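Long-range contacts in SusD superfamily protein (PDB 3NQP), which probably binds sugars at the bacterial outer membrane, as SusD-like proteins do: residues E48-R53 and G68-Q73; G52-G57 and Y317-A322; H42-G47 and F446-Q451. All coordinates share one frame; numbering follows the deposited sequence.

Interaction 1: residues E48-R53 and G68-Q73; sequences ELRGGR and GDIILQ
With chi2 of Gln73 at -70° its chain folds back toward Arg50, while a bend at chi3 (73°) swings the Arg50 guanidinium round to meet the amide. Gln73 leaves helix 68-71 with positive phi in a Schellman motif, and Arg50 sits in the type I beta turn Glu48-Gly51 at the C-terminal end of helix 39-48, so a helix end and a turn are joined here. Arg50 grips side-on: NE reaches Gln73 OE1 at 2.8 Å and NH2 reaches the same oxygen at 2.9 Å, with OE1 lying in the guanidinium plane. The amide plane is turned 39° from that plane, and Gln73 NE2 donates to the backbone Arg50 O at 2.9 Å. Both ends of the amide are therefore used, which fixes its rotation. Arg50 NH2 also donates to Lys491 O, and Trp453 and Trp494 touch the same arginine.

Beneath the polar pair, Ile70 CG2 packs at 3.4 Å against Arg50 CG, the two side chains crossing at about a right angle, and at 3.8 Å against Leu49 CB. A single water ties the backbones together, giving protons to Leu49 O and to Ile71 O at 2.6 Å and accepting from Gly52 N.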
loop_
_atom_site.group_PDB
_atom_site.type_symbol
_atom_site.label_atom_id
_atom_site.label_comp_id
_atom_site.label_asym_id
_atom_site.label_seq_id
_atom_site.Cartn_x
_atom_site.Cartn_y
_atom_site.Cartn_z
ATOM N N GLU A 48 0.012 2.121 -5.871
ATOM C CA GLU A 48 0.831 3.316 -6.246
ATOM C C GLU A 48 0.620 3.805 -7.670
ATOM O O GLU A 48 0.502 5.001 -7.903
ATOM C CB GLU A 48 2.342 3.014 -6.174
ATOM C CG GLU A 48 2.923 2.864 -4.864
ATOM C CD GLU A 48 3.166 4.142 -4.110
ATOM O OE1 GLU A 48 3.415 5.226 -4.686
ATOM O OE2 GLU A 48 3.178 4.010 -2.892
ATOM N N LEU A 49 0.640 2.882 -8.639
ATOM C CA LEU A 49 0.879 3.316 -10.028
ATOM C C LEU A 49 -0.133 4.277 -10.630
ATOM O O LEU A 49 0.238 5.113 -11.442
ATOM C CB LEU A 49 1.080 2.137 -10.968
ATOM C CG LEU A 49 2.339 1.263 -10.817
ATOM C CD1 LEU A 49 2.299 0.177 -11.908
ATOM C CD2 LEU A 49 3.696 2.046 -10.815
ATOM N N ARG A 50 -1.407 4.119 -10.310
ATOM C CA ARG A 50 -2.447 5.015 -10.849
ATOM C C ARG A 50 -2.533 6.345 -10.093
ATOM O O ARG A 50 -3.406 7.165 -10.383
ATOM C CB ARG A 50 -3.807 4.312 -10.819
ATOM C CG ARG A 50 -3.903 3.159 -11.783
ATOM C CD ARG A 50 -5.356 2.628 -11.847
ATOM N NE ARG A 50 -6.196 3.589 -12.571
ATOM C CZ ARG A 50 -7.466 3.444 -12.916
ATOM N NH1 ARG A 50 -8.165 2.372 -12.584
ATOM N NH2 ARG A 50 -8.050 4.416 -13.606
ATOM N N GLY A 51 -1.645 6.531 -9.118
ATOM C CA GLY A 51 -1.655 7.715 -8.247
ATOM C C GLY A 51 -1.277 9.076 -8.827
ATOM O O GLY A 51 -1.293 10.027 -8.097
ATOM N N GLY A 52 -0.931 9.188 -10.114
ATOM C CA GLY A 52 -0.779 10.507 -10.738
ATOM C C GLY A 52 0.576 11.138 -10.497
ATOM O O GLY A 52 0.769 12.329 -10.733
ATOM N N ARG A 53 1.530 10.368 -10.012
ATOM C CA ARG A 53 2.848 10.946 -9.745
ATOM C C ARG A 53 4.045 10.199 -10.288
ATOM O O ARG A 53 5.207 10.492 -9.897
ATOM C CB ARG A 53 3.028 11.215 -8.252
ATOM C CG ARG A 53 2.743 10.079 -7.355
ATOM C CD ARG A 53 2.925 10.556 -5.866
ATOM N NE ARG A 53 2.840 9.398 -5.014
ATOM C CZ ARG A 53 3.033 9.365 -3.701
ATOM N NH1 ARG A 53 3.339 10.464 -3.025
ATOM N NH2 ARG A 53 2.892 8.193 -3.054
ATOM N N GLY A 68 3.429 1.559 -18.301
ATOM C CA GLY A 68 3.065 2.959 -18.679
ATOM C C GLY A 68 1.559 3.128 -18.881
ATOM O O GLY A 68 0.984 4.172 -18.554
ATOM N N ASP A 69 0.893 2.118 -19.426
ATOM C CA ASP A 69 -0.568 2.209 -19.587
ATOM C C ASP A 69 -1.334 2.373 -18.255
ATOM O O ASP A 69 -2.330 3.127 -18.197
ATOM C CB ASP A 69 -1.128 1.012 -20.336
ATOM C CG ASP A 69 -0.774 1.027 -21.827
ATOM O OD1 ASP A 69 -0.845 2.088 -22.495
ATOM O OD2 ASP A 69 -0.444 -0.064 -22.320
ATOM N N ILE A 70 -0.927 1.652 -17.219
ATOM C CA ILE A 70 -1.563 1.830 -15.877
ATOM C C ILE A 70 -1.381 3.282 -15.410
ATOM O O ILE A 70 -2.332 3.956 -14.989
ATOM C CB ILE A 70 -1.018 0.841 -14.782
ATOM C CG1 ILE A 70 -1.313 -0.617 -15.146
ATOM C CG2 ILE A 70 -1.655 1.127 -13.371
ATOM C CD1 ILE A 70 -0.731 -1.630 -14.207
ATOM N N ILE A 71 -0.149 3.760 -15.518
ATOM C CA ILE A 71 0.230 5.076 -15.070
ATOM C C ILE A 71 -0.575 6.141 -15.801
ATOM O O ILE A 71 -1.012 7.088 -15.175
ATOM C CB ILE A 71 1.744 5.305 -15.252
ATOM C CG1 ILE A 71 2.525 4.419 -14.275
ATOM C CG2 ILE A 71 2.038 6.804 -15.080
ATOM C CD1 ILE A 71 3.982 4.122 -14.625
ATOM N N LEU A 72 -0.802 5.950 -17.113
ATOM C CA LEU A 72 -1.537 6.878 -17.962
ATOM C C LEU A 72 -3.052 6.712 -17.851
ATOM O O LEU A 72 -3.804 7.411 -18.506
ATOM C CB LEU A 72 -1.090 6.744 -19.440
ATOM C CG LEU A 72 0.361 7.200 -19.728
ATOM C CD1 LEU A 72 0.891 6.739 -21.101
ATOM C CD2 LEU A 72 0.489 8.733 -19.551
ATOM N N GLN A 73 -3.515 5.794 -17.023
ATOM C CA GLN A 73 -4.942 5.541 -16.933
ATOM C C GLN A 73 -5.550 4.994 -18.252
ATOM O O GLN A 73 -6.747 5.148 -18.475
ATOM C CB GLN A 73 -5.727 6.798 -16.482
ATOM C CG GLN A 73 -5.011 7.674 -15.395
ATOM C CD GLN A 73 -4.929 7.022 -14.038
ATOM O OE1 GLN A 73 -5.711 6.126 -13.749
ATOM N NE2 GLN A 73 -3.990 7.484 -13.183
HETATM O O HOH W 1 -0.760 7.656 -12.604
#

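Interaction 2: residues G52-G57 and Y317-A322; sequences GRFITG and YEYNKA. With EDO (1,2-ethanediol), chain E.
Phe54 and Tyr319 lie side by side and point the same way, their ring centroids 4.4 Å apart and the planes inclined at 32°. Phe54 CZ comes within 3.4 Å of both Tyr319 CE1 and Tyr319 CZ. Arg53 runs along Tyr319 in the same direction, its NE 3.8 Å from Tyr319 CE1 and its guanidinium turned 81° from the ring. With CG of Arg53 wedged between the backbone N and the carbonyl carbon (chi1 52°), the extended chain is laid beside the tyrosine. Ile55 goes elsewhere: CG2 rests on Asn320 CA at 3.6 Å, and CG1 packs against Glu318 CB, the two side chains crossing at a slant.

The backbones beneath these side chains form a single beta bridge between Phe54 and Tyr319, a link between two loops distant in sequence. Asn320 N donates to Arg53 O at 2.8 Å, and Ile55 N meets Glu318 O almost head-on at 3.0 Å. Asn320 is also the N-cap of helix 321-325, its OD1 accepting from Ala322 N, while its ND2 reaches Phe54 O through a water.

Farther out, Tyr319 OH is hydrogen-bonded to Glu48, Arg53 NH1 donates to Asp443 O, and the Glu318 carboxylate is held by Ser60. At the start of the helix, Lys321 NZ is hydrogen-bonded to Leu353 O and also meets a 1,2-ethanediol, probably from the crystallisation liquor, whose nearer oxygen O1 lies 2.7 Å from NZ.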
loop_
_atom_site.group_PDB
_atom_site.type_symbol
_atom_site.label_atom_id
_atom_site.label_comp_id
_atom_site.label_asym_id
_atom_site.label_seq_id
_atom_site.Cartn_x
_atom_site.Cartn_y
_atom_site.Cartn_z
ATOM N N GLY A 52 -0.931 9.188 -10.114
ATOM C CA GLY A 52 -0.779 10.507 -10.738
ATOM C C GLY A 52 0.576 11.138 -10.497
ATOM O O GLY A 52 0.769 12.329 -10.733
ATOM N N ARG A 53 1.530 10.368 -10.012
ATOM C CA ARG A 53 2.848 10.946 -9.745
ATOM C C ARG A 53 4.045 10.199 -10.288
ATOM O O ARG A 53 5.207 10.492 -9.897
ATOM C CB ARG A 53 3.028 11.215 -8.252
ATOM C CG ARG A 53 2.743 10.079 -7.355
ATOM C CD ARG A 53 2.925 10.556 -5.866
ATOM N NE ARG A 53 2.840 9.398 -5.014
ATOM C CZ ARG A 53 3.033 9.365 -3.701
ATOM N NH1 ARG A 53 3.339 10.464 -3.025
ATOM N NH2 ARG A 53 2.892 8.193 -3.054
ATOM N N PHE A 54 3.800 9.291 -11.235
ATOM C CA PHE A 54 4.859 8.567 -11.910
ATOM C C PHE A 54 5.111 9.200 -13.290
ATOM O O PHE A 54 4.225 9.791 -13.864
ATOM C CB PHE A 54 4.467 7.106 -12.047
ATOM C CG PHE A 54 4.720 6.301 -10.804
ATOM C CD1 PHE A 54 5.954 5.773 -10.545
ATOM C CD2 PHE A 54 3.754 6.148 -9.871
ATOM C CE1 PHE A 54 6.205 5.062 -9.394
ATOM C CE2 PHE A 54 3.990 5.440 -8.714
ATOM C CZ PHE A 54 5.225 4.908 -8.470
ATOM N N ILE A 55 6.345 9.161 -13.768
ATOM C CA ILE A 55 6.600 9.604 -15.121
ATOM C C ILE A 55 6.366 8.417 -16.082
ATOM O O ILE A 55 6.330 7.249 -15.656
ATOM C CB ILE A 55 8.007 10.181 -15.272
ATOM C CG1 ILE A 55 9.068 9.110 -15.086
ATOM C CG2 ILE A 55 8.265 11.340 -14.286
ATOM C CD1 ILE A 55 9.823 8.827 -16.330
ATOM N N THR A 56 6.251 8.729 -17.371
ATOM C CA THR A 56 6.238 7.710 -18.420
ATOM C C THR A 56 7.252 8.095 -19.492
ATOM O O THR A 56 7.852 9.164 -19.424
ATOM C CB THR A 56 4.822 7.540 -19.063
ATOM O OG1 THR A 56 4.431 8.773 -19.646
ATOM C CG2 THR A 56 3.818 7.157 -18.014
ATOM N N GLY A 57 7.457 7.195 -20.442
ATOM C CA GLY A 57 8.514 7.331 -21.446
ATOM C C GLY A 57 9.827 6.860 -20.861
ATOM O O GLY A 57 9.884 5.894 -20.104
ATOM N N TYR A 317 10.780 2.474 -12.823
ATOM C CA TYR A 317 9.713 3.163 -12.111
ATOM C C TYR A 317 10.351 4.420 -11.526
ATOM O O TYR A 317 11.423 4.327 -10.880
ATOM C CB TYR A 317 9.135 2.313 -10.926
ATOM C CG TYR A 317 8.478 1.040 -11.395
ATOM C CD1 TYR A 317 9.232 -0.110 -11.596
ATOM C CD2 TYR A 317 7.134 0.993 -11.709
ATOM C CE1 TYR A 317 8.677 -1.269 -12.086
ATOM C CE2 TYR A 317 6.566 -0.164 -12.185
ATOM C CZ TYR A 317 7.335 -1.305 -12.361
ATOM O OH TYR A 317 6.793 -2.452 -12.875
ATOM N N GLU A 318 9.746 5.575 -11.770
ATOM C CA GLU A 318 10.294 6.843 -11.295
ATOM C C GLU A 318 9.214 7.867 -10.979
ATOM O O GLU A 318 8.390 8.201 -11.822
ATOM C CB GLU A 318 11.210 7.502 -12.328
ATOM C CG GLU A 318 12.023 8.769 -11.771
ATOM C CD GLU A 318 12.963 9.350 -12.832
ATOM O OE1 GLU A 318 13.022 8.781 -13.938
ATOM O OE2 GLU A 318 13.686 10.332 -12.526
ATOM N N TYR A 319 9.307 8.452 -9.796
ATOM C CA TYR A 319 8.401 9.528 -9.436
ATOM C C TYR A 319 8.744 10.802 -10.154
ATOM O O TYR A 319 9.921 11.143 -10.340
ATOM C CB TYR A 319 8.420 9.773 -7.943
ATOM C CG TYR A 319 7.811 8.636 -7.170
ATOM C CD1 TYR A 319 6.446 8.558 -6.996
ATOM C CD2 TYR A 319 8.600 7.638 -6.632
ATOM C CE1 TYR A 319 5.862 7.482 -6.305
ATOM C CE2 TYR A 319 8.020 6.560 -5.890
ATOM C CZ TYR A 319 6.643 6.507 -5.769
ATOM O OH TYR A 319 6.032 5.478 -5.092
ATOM N N ASN A 320 7.704 11.543 -10.528
ATOM C CA ASN A 320 7.879 12.894 -11.069
ATOM C C ASN A 320 8.689 13.632 -10.017
ATOM O O ASN A 320 8.464 13.453 -8.818
ATOM C CB ASN A 320 6.507 13.527 -11.203
ATOM C CG ASN A 320 6.529 14.859 -11.856
ATOM O OD1 ASN A 320 7.037 15.836 -11.290
ATOM N ND2 ASN A 320 5.955 14.934 -13.068
ATOM N N LYS A 321 9.615 14.466 -10.449
ATOM C CA LYS A 321 10.535 15.109 -9.510
ATOM C C LYS A 321 9.861 16.103 -8.535
ATOM O O LYS A 321 10.427 16.449 -7.492
ATOM C CB LYS A 321 11.634 15.818 -10.303
ATOM C CG LYS A 321 11.174 17.036 -11.097
ATOM C CD LYS A 321 12.372 17.734 -11.810
ATOM C CE LYS A 321 12.752 16.934 -13.110
ATOM N NZ LYS A 321 13.871 17.555 -13.868
ATOM N N ALA A 322 8.673 16.564 -8.884
ATOM C CA ALA A 322 7.832 17.338 -7.956
ATOM C C ALA A 322 7.492 16.589 -6.674
ATOM O O ALA A 322 7.208 17.220 -5.648
ATOM C CB ALA A 322 6.534 17.816 -8.650
HETATM C C1 EDO E . 15.269 17.765 -17.045
HETATM O O1 EDO E . 15.581 18.400 -15.806
HETATM C C2 EDO E . 15.327 16.235 -16.967
HETATM O O2 EDO E . 14.235 15.669 -16.221
HETATM O O HOH W 2 4.385 12.617 -13.946
HETATM O O HOH W 3 7.592 5.494 -13.764
#

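Interaction 3: residues H42-G47 and F446-Q451; sequences HTITFG and FIQEGQ
Thr43 lays its methyl over the backbone of the Gln448-Gly450 loop, CG2 coming within 3.6 Å of Gln448 O and 3.7 Å of Gly450 N. The methyl is trans to the threonine's own nitrogen, and OG1 (chi1 -69°) is left to meet a water at 2.7 Å that in turn donates to Glu449 O. The next residue, Ile44, brings CD1 to Gln448 CG at 3.8 Å, the two side chains meeting at a slant. The extended Gln448 continues past this point to touch Asn280 and Phe283.

Two glycines bring the backbones together. Gly47 and Gly450 have their CA atoms 3.8 Å apart, and Gly47 CA makes a CH...O contact with Gly450 O at 3.4 Å. Thr43 O comes equally close on the other flank, 3.1 Å from Gly450 CA, and Gly450 takes a positive phi. No direct hydrogen bond crosses between the segments. A second water lies 2.6 Å from Gly450 O, and Gly450 N is hydrogen-bonded to Glu48.

Beyond the interface, the Glu449 carboxylate forms salt bridges with Lys360 and Arg381. The 446-451 loop starts with a type II beta turn, Phe446-Glu449, and connects helices 431-445 and 452-458; against it rests a wide pi-type turn of helix 39-48, the two backbones meeting at Gly47 and Gly450.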
loop_
_atom_site.group_PDB
_atom_site.type_symbol
_atom_site.label_atom_id
_atom_site.label_comp_id
_atom_site.label_asym_id
_atom_site.label_seq_id
_atom_site.Cartn_x
_atom_site.Cartn_y
_atom_site.Cartn_z
ATOM N N HIS A 42 0.060 -5.818 -4.745
ATOM C CA HIS A 42 -0.796 -5.166 -3.760
ATOM C C HIS A 42 -0.360 -3.704 -3.536
ATOM O O HIS A 42 -1.186 -2.767 -3.541
ATOM C CB HIS A 42 -0.810 -5.946 -2.444
ATOM C CG HIS A 42 -1.383 -5.173 -1.309
ATOM N ND1 HIS A 42 -2.736 -4.993 -1.145
ATOM C CD2 HIS A 42 -0.786 -4.490 -0.300
ATOM C CE1 HIS A 42 -2.954 -4.237 -0.078
ATOM N NE2 HIS A 42 -1.782 -3.900 0.442
ATOM N N THR A 43 0.939 -3.514 -3.332
ATOM C CA THR A 43 1.479 -2.249 -2.920
ATOM C C THR A 43 1.755 -1.375 -4.145
ATOM O O THR A 43 1.280 -0.218 -4.225
ATOM C CB THR A 43 2.762 -2.462 -2.094
ATOM O OG1 THR A 43 2.411 -3.059 -0.830
ATOM C CG2 THR A 43 3.536 -1.164 -1.900
ATOM N N ILE A 44 2.470 -1.916 -5.111
ATOM C CA ILE A 44 2.920 -1.085 -6.260
ATOM C C ILE A 44 1.828 -1.072 -7.360
ATOM O O ILE A 44 1.269 -0.025 -7.662
ATOM C CB ILE A 44 4.236 -1.520 -6.845
ATOM C CG1 ILE A 44 5.362 -1.554 -5.775
ATOM C CG2 ILE A 44 4.610 -0.613 -8.029
ATOM C CD1 ILE A 44 5.777 -0.218 -5.144
ATOM N N THR A 45 1.497 -2.207 -7.955
ATOM C CA THR A 45 0.551 -2.203 -9.091
ATOM C C THR A 45 -0.799 -1.580 -8.739
ATOM O O THR A 45 -1.248 -0.672 -9.434
ATOM C CB THR A 45 0.387 -3.605 -9.723
ATOM O OG1 THR A 45 1.699 -4.169 -9.833
ATOM C CG2 THR A 45 -0.311 -3.529 -11.110
ATOM N N PHE A 46 -1.382 -2.027 -7.638
ATOM C CA PHE A 46 -2.708 -1.592 -7.202
ATOM C C PHE A 46 -2.643 -0.255 -6.399
ATOM O O PHE A 46 -3.405 0.660 -6.649
ATOM C CB PHE A 46 -3.324 -2.643 -6.309
ATOM C CG PHE A 46 -3.724 -3.924 -6.987
ATOM C CD1 PHE A 46 -3.922 -4.024 -8.367
ATOM C CD2 PHE A 46 -4.033 -5.022 -6.212
ATOM C CE1 PHE A 46 -4.362 -5.235 -8.941
ATOM C CE2 PHE A 46 -4.500 -6.237 -6.795
ATOM C CZ PHE A 46 -4.628 -6.339 -8.161
ATOM N N GLY A 47 -1.695 -0.140 -5.474
ATOM C CA GLY A 47 -1.678 0.970 -4.530
ATOM C C GLY A 47 -1.032 2.240 -5.041
ATOM O O GLY A 47 -1.446 3.326 -4.638
ATOM N N PHE A 446 4.130 7.836 2.909
ATOM C CA PHE A 446 3.919 6.494 2.367
ATOM C C PHE A 446 4.332 6.283 0.889
ATOM O O PHE A 446 3.768 5.467 0.166
ATOM C CB PHE A 446 2.463 6.129 2.537
ATOM C CG PHE A 446 2.028 6.057 3.928
ATOM C CD1 PHE A 446 2.566 5.105 4.791
ATOM C CD2 PHE A 446 1.069 6.939 4.429
ATOM C CE1 PHE A 446 2.171 5.059 6.109
ATOM C CE2 PHE A 446 0.670 6.866 5.746
ATOM C CZ PHE A 446 1.233 5.927 6.583
ATOM N N ILE A 447 5.347 7.000 0.469
ATOM C CA ILE A 447 5.995 6.738 -0.818
ATOM C C ILE A 447 6.418 5.269 -0.869
ATOM O O ILE A 447 7.111 4.779 0.017
ATOM C CB ILE A 447 7.189 7.696 -1.056
ATOM C CG1 ILE A 447 6.654 9.121 -1.334
ATOM C CG2 ILE A 447 8.046 7.223 -2.271
ATOM C CD1 ILE A 447 7.695 10.185 -1.477
ATOM N N GLN A 448 5.934 4.572 -1.900
ATOM C CA GLN A 448 6.285 3.205 -2.171
ATOM C C GLN A 448 5.630 2.236 -1.175
ATOM O O GLN A 448 6.107 1.138 -1.017
ATOM C CB GLN A 448 7.805 3.011 -2.194
ATOM C CG GLN A 448 8.248 1.855 -3.057
ATOM C CD GLN A 448 9.732 1.633 -2.993
ATOM O OE1 GLN A 448 10.268 1.287 -1.940
ATOM N NE2 GLN A 448 10.407 1.786 -4.143
ATOM N N GLU A 449 4.550 2.691 -0.526
ATOM C CA GLU A 449 3.799 1.926 0.485
ATOM C C GLU A 449 2.302 1.826 0.129
ATOM O O GLU A 449 1.487 1.415 0.948
ATOM C CB GLU A 449 4.027 2.528 1.867
ATOM C CG GLU A 449 5.355 2.200 2.499
ATOM C CD GLU A 449 5.446 2.777 3.878
ATOM O OE1 GLU A 449 5.819 3.998 3.975
ATOM O OE2 GLU A 449 5.112 2.033 4.854
ATOM N N GLY A 450 1.962 2.110 -1.126
ATOM C CA GLY A 450 0.726 1.598 -1.718
ATOM C C GLY A 450 -0.575 2.272 -1.289
ATOM O O GLY A 450 -1.624 1.618 -1.223
ATOM N N GLN A 451 -0.518 3.562 -0.982
ATOM C CA GLN A 451 -1.711 4.255 -0.541
ATOM C C GLN A 451 -2.404 5.214 -1.544
ATOM O O GLN A 451 -3.652 5.383 -1.500
ATOM C CB GLN A 451 -1.395 5.045 0.714
ATOM C CG GLN A 451 -0.867 4.209 1.889
ATOM C CD GLN A 451 -1.861 3.208 2.380
ATOM O OE1 GLN A 451 -2.967 3.552 2.817
ATOM N NE2 GLN A 451 -1.495 1.927 2.276
HETATM O O HOH W 4 -1.928 -0.962 -0.774
HETATM O O HOH W 5 0.440 -1.626 0.339
#

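In the fold
Along the chain, the segments of interaction 3 enclose those of both other contacts: helix 39-48 leads through 48-53 and 52-57 to helix 68-71, with 317-322 and 446-451 following much later. Interactions 1 and 2 share Gly52 and Arg53, and their centres lie about 9 Å apart; the centre of interaction 3 is about 11 Å from that of interaction 1 and 14 Å from that of interaction 2, and lies nearest the centre of the molecule, about 4 Å from it. The Glu48 carboxylate is where all three contacts meet. Interactions 2 and 3 thus join the N-terminal part of the sequence to segments of the later SusD family region.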